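Local coordinates for protein F2 like fibronectin-binding protein (Streptococcus pneumoniae, PDB 5A0N), which probably attaches the pneumococcal surface covalently to host molecules through an internal thioester in its N-terminal adhesin domain, at residues G17-L22 with V41-T46. Residues are numbered along the deposited sequence; the frame is centred on the assembly and turned at random.
Sequences GKYYSL and VITSDT
Tyr-20 and Ile-42 form the hydrogen-bonded pair of a short antiparallel ladder between strands 19-21 and 41-43. Tyr-20 N gives its proton to Ile-42 O and Ile-42 N returns one to Tyr-20 O, each at 2.9 Å and nearly straight (164° and 170°). A third backbone bond, from Ser-44 N to Lys-18 O at 3.1 Å, is more bent, consistent with the chain leaving the strand there. Lys-18 O also bonds to Ser-14 OG, while the small hydroxyl of Ser-44 lies near this carbonyl and bonds to Asn-16 and Ser-14, joining the turn at 44-46 to residues 14-16, which lead into strand 19-21.

The apolar contacts lie on both faces. Beside Ile-42, the phenol of Tyr-20 turns back toward the Lys-18 end and lies across Ser-44, just past strand 41-43; its flat ring receives Ser-44 CB over one face, a CH-pi contact 3.9 Å from the centroid. Ile-42, beta-branched as suits a strand, sets CG1 beside both main-chain neighbours (chi1 64°), 3.9 Å from Tyr-20 CB; CD1 continues to Leu-22 CD2 at 4.1 Å. On the face of Ser-21 and Val-41, valine methyl CG1 meets the Tyr-19 CB methylene at 3.6 Å. The Tyr-19 ring also passes obliquely by Thr-43 CG2, and its hydroxyl is bonded to Ser-14 N.

Strand 49-51 completes the three-stranded sheet beyond 41-43. Main-chain bonds therefore set the pairing; Ser-21 and Val-41 are buried against Leu-211, Tyr-20 stays partly exposed, and the Ser-44 hydroxyl ties the Lys-18 end to Ser-14 and Asn-16.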
loop_
_atom_site.group_PDB
_atom_site.type_symbol
_atom_site.label_atom_id
_atom_site.label_comp_id
_atom_site.label_asym_id
_atom_site.label_seq_id
_atom_site.Cartn_x
_atom_site.Cartn_y
_atom_site.Cartn_z
ATOM N N GLY A 17 20.250 6.322 -1.055
ATOM C CA GLY A 17 19.112 6.096 -1.929
ATOM C C GLY A 17 18.379 4.779 -1.722
ATOM O O GLY A 17 17.492 4.467 -2.509
ATOM N N LYS A 18 18.732 4.032 -0.664
ATOM C CA LYS A 18 18.094 2.747 -0.394
ATOM C C LYS A 18 17.184 2.807 0.828
ATOM O O LYS A 18 17.448 3.514 1.796
ATOM C CB LYS A 18 19.131 1.624 -0.200
ATOM C CG LYS A 18 20.116 1.448 -1.352
ATOM C CD LYS A 18 19.402 1.164 -2.678
ATOM C CE LYS A 18 20.348 0.904 -3.822
ATOM N NZ LYS A 18 20.868 -0.449 -3.674
ATOM N N TYR A 19 16.099 2.045 0.737
ATOM C CA TYR A 19 15.022 2.046 1.716
ATOM C C TYR A 19 14.601 0.621 2.039
ATOM O O TYR A 19 14.703 -0.272 1.175
ATOM C CB TYR A 19 13.809 2.833 1.166
ATOM C CG TYR A 19 14.138 4.288 0.871
ATOM C CD1 TYR A 19 14.715 4.651 -0.335
ATOM C CD2 TYR A 19 13.928 5.293 1.814
ATOM C CE1 TYR A 19 15.094 5.943 -0.606
ATOM C CE2 TYR A 19 14.259 6.615 1.549
ATOM C CZ TYR A 19 14.870 6.929 0.347
ATOM O OH TYR A 19 15.235 8.242 0.173
ATOM N N TYR A 20 14.102 0.428 3.259
ATOM C CA TYR A 20 13.579 -0.838 3.743
ATOM C C TYR A 20 12.101 -0.638 4.066
ATOM O O TYR A 20 11.634 0.496 4.187
ATOM C CB TYR A 20 14.294 -1.312 5.011
ATOM C CG TYR A 20 15.802 -1.345 4.965
ATOM C CD1 TYR A 20 16.519 -1.658 3.805
ATOM C CD2 TYR A 20 16.524 -1.092 6.105
ATOM C CE1 TYR A 20 17.896 -1.762 3.815
ATOM C CE2 TYR A 20 17.885 -1.169 6.135
ATOM C CZ TYR A 20 18.593 -1.510 4.989
ATOM O OH TYR A 20 19.957 -1.585 5.007
ATOM N N SER A 21 11.369 -1.742 4.234
ATOM C CA SER A 21 9.997 -1.650 4.713
ATOM C C SER A 21 9.766 -2.564 5.912
ATOM O O SER A 21 10.314 -3.680 6.019
ATOM C CB SER A 21 9.001 -1.993 3.620
ATOM O OG SER A 21 7.667 -1.961 4.074
ATOM N N LEU A 22 8.908 -2.093 6.814
ATOM C CA LEU A 22 8.497 -2.849 7.981
ATOM C C LEU A 22 7.527 -3.965 7.627
ATOM O O LEU A 22 7.255 -4.847 8.469
ATOM C CB LEU A 22 7.884 -1.929 9.034
ATOM C CG LEU A 22 8.772 -0.770 9.486
ATOM C CD1 LEU A 22 8.114 -0.000 10.614
ATOM C CD2 LEU A 22 10.183 -1.226 9.906
ATOM N N VAL A 41 7.857 2.658 5.164
ATOM C CA VAL A 41 9.148 2.634 4.498
ATOM C C VAL A 41 10.090 3.514 5.313
ATOM O O VAL A 41 9.708 4.614 5.758
ATOM C CB VAL A 41 9.047 3.106 3.035
ATOM C CG1 VAL A 41 10.385 2.964 2.362
ATOM C CG2 VAL A 41 7.968 2.305 2.292
ATOM N N ILE A 42 11.308 3.002 5.515
ATOM C CA ILE A 42 12.341 3.644 6.321
ATOM C C ILE A 42 13.639 3.785 5.520
ATOM O O ILE A 42 13.928 2.991 4.640
ATOM C CB ILE A 42 12.560 2.892 7.648
ATOM C CG1 ILE A 42 13.091 1.463 7.403
ATOM C CG2 ILE A 42 11.310 2.879 8.511
ATOM C CD1 ILE A 42 13.597 0.790 8.682
ATOM N N THR A 43 14.439 4.771 5.903
ATOM C CA THR A 43 15.748 4.940 5.319
ATOM C C THR A 43 16.654 3.782 5.747
ATOM O O THR A 43 16.575 3.279 6.879
ATOM C CB THR A 43 16.386 6.254 5.733
ATOM O OG1 THR A 43 16.554 6.229 7.157
ATOM C CG2 THR A 43 15.531 7.448 5.300
ATOM N N SER A 44 17.536 3.369 4.847
ATOM C CA SER A 44 18.453 2.243 5.143
ATOM C C SER A 44 19.504 2.625 6.154
ATOM O O SER A 44 20.033 1.736 6.813
ATOM C CB SER A 44 19.143 1.743 3.889
ATOM O OG SER A 44 19.975 2.747 3.370
ATOM N N ASP A 45 19.809 3.913 6.293
ATOM C CA ASP A 45 20.889 4.342 7.151
ATOM C C ASP A 45 20.415 4.688 8.565
ATOM O O ASP A 45 20.838 4.097 9.566
ATOM C CB ASP A 45 21.701 5.481 6.512
ATOM C CG ASP A 45 20.880 6.609 5.876
ATOM O OD1 ASP A 45 19.666 6.730 6.048
ATOM O OD2 ASP A 45 21.511 7.422 5.154
ATOM N N THR A 46 19.502 5.641 8.665
ATOM C CA THR A 46 19.029 6.116 9.936
ATOM C C THR A 46 17.762 5.426 10.438
ATOM O O THR A 46 17.345 5.657 11.569
ATOM C CB THR A 46 18.773 7.615 9.879
ATOM O OG1 THR A 46 17.817 7.882 8.859
ATOM C CG2 THR A 46 20.053 8.401 9.612
#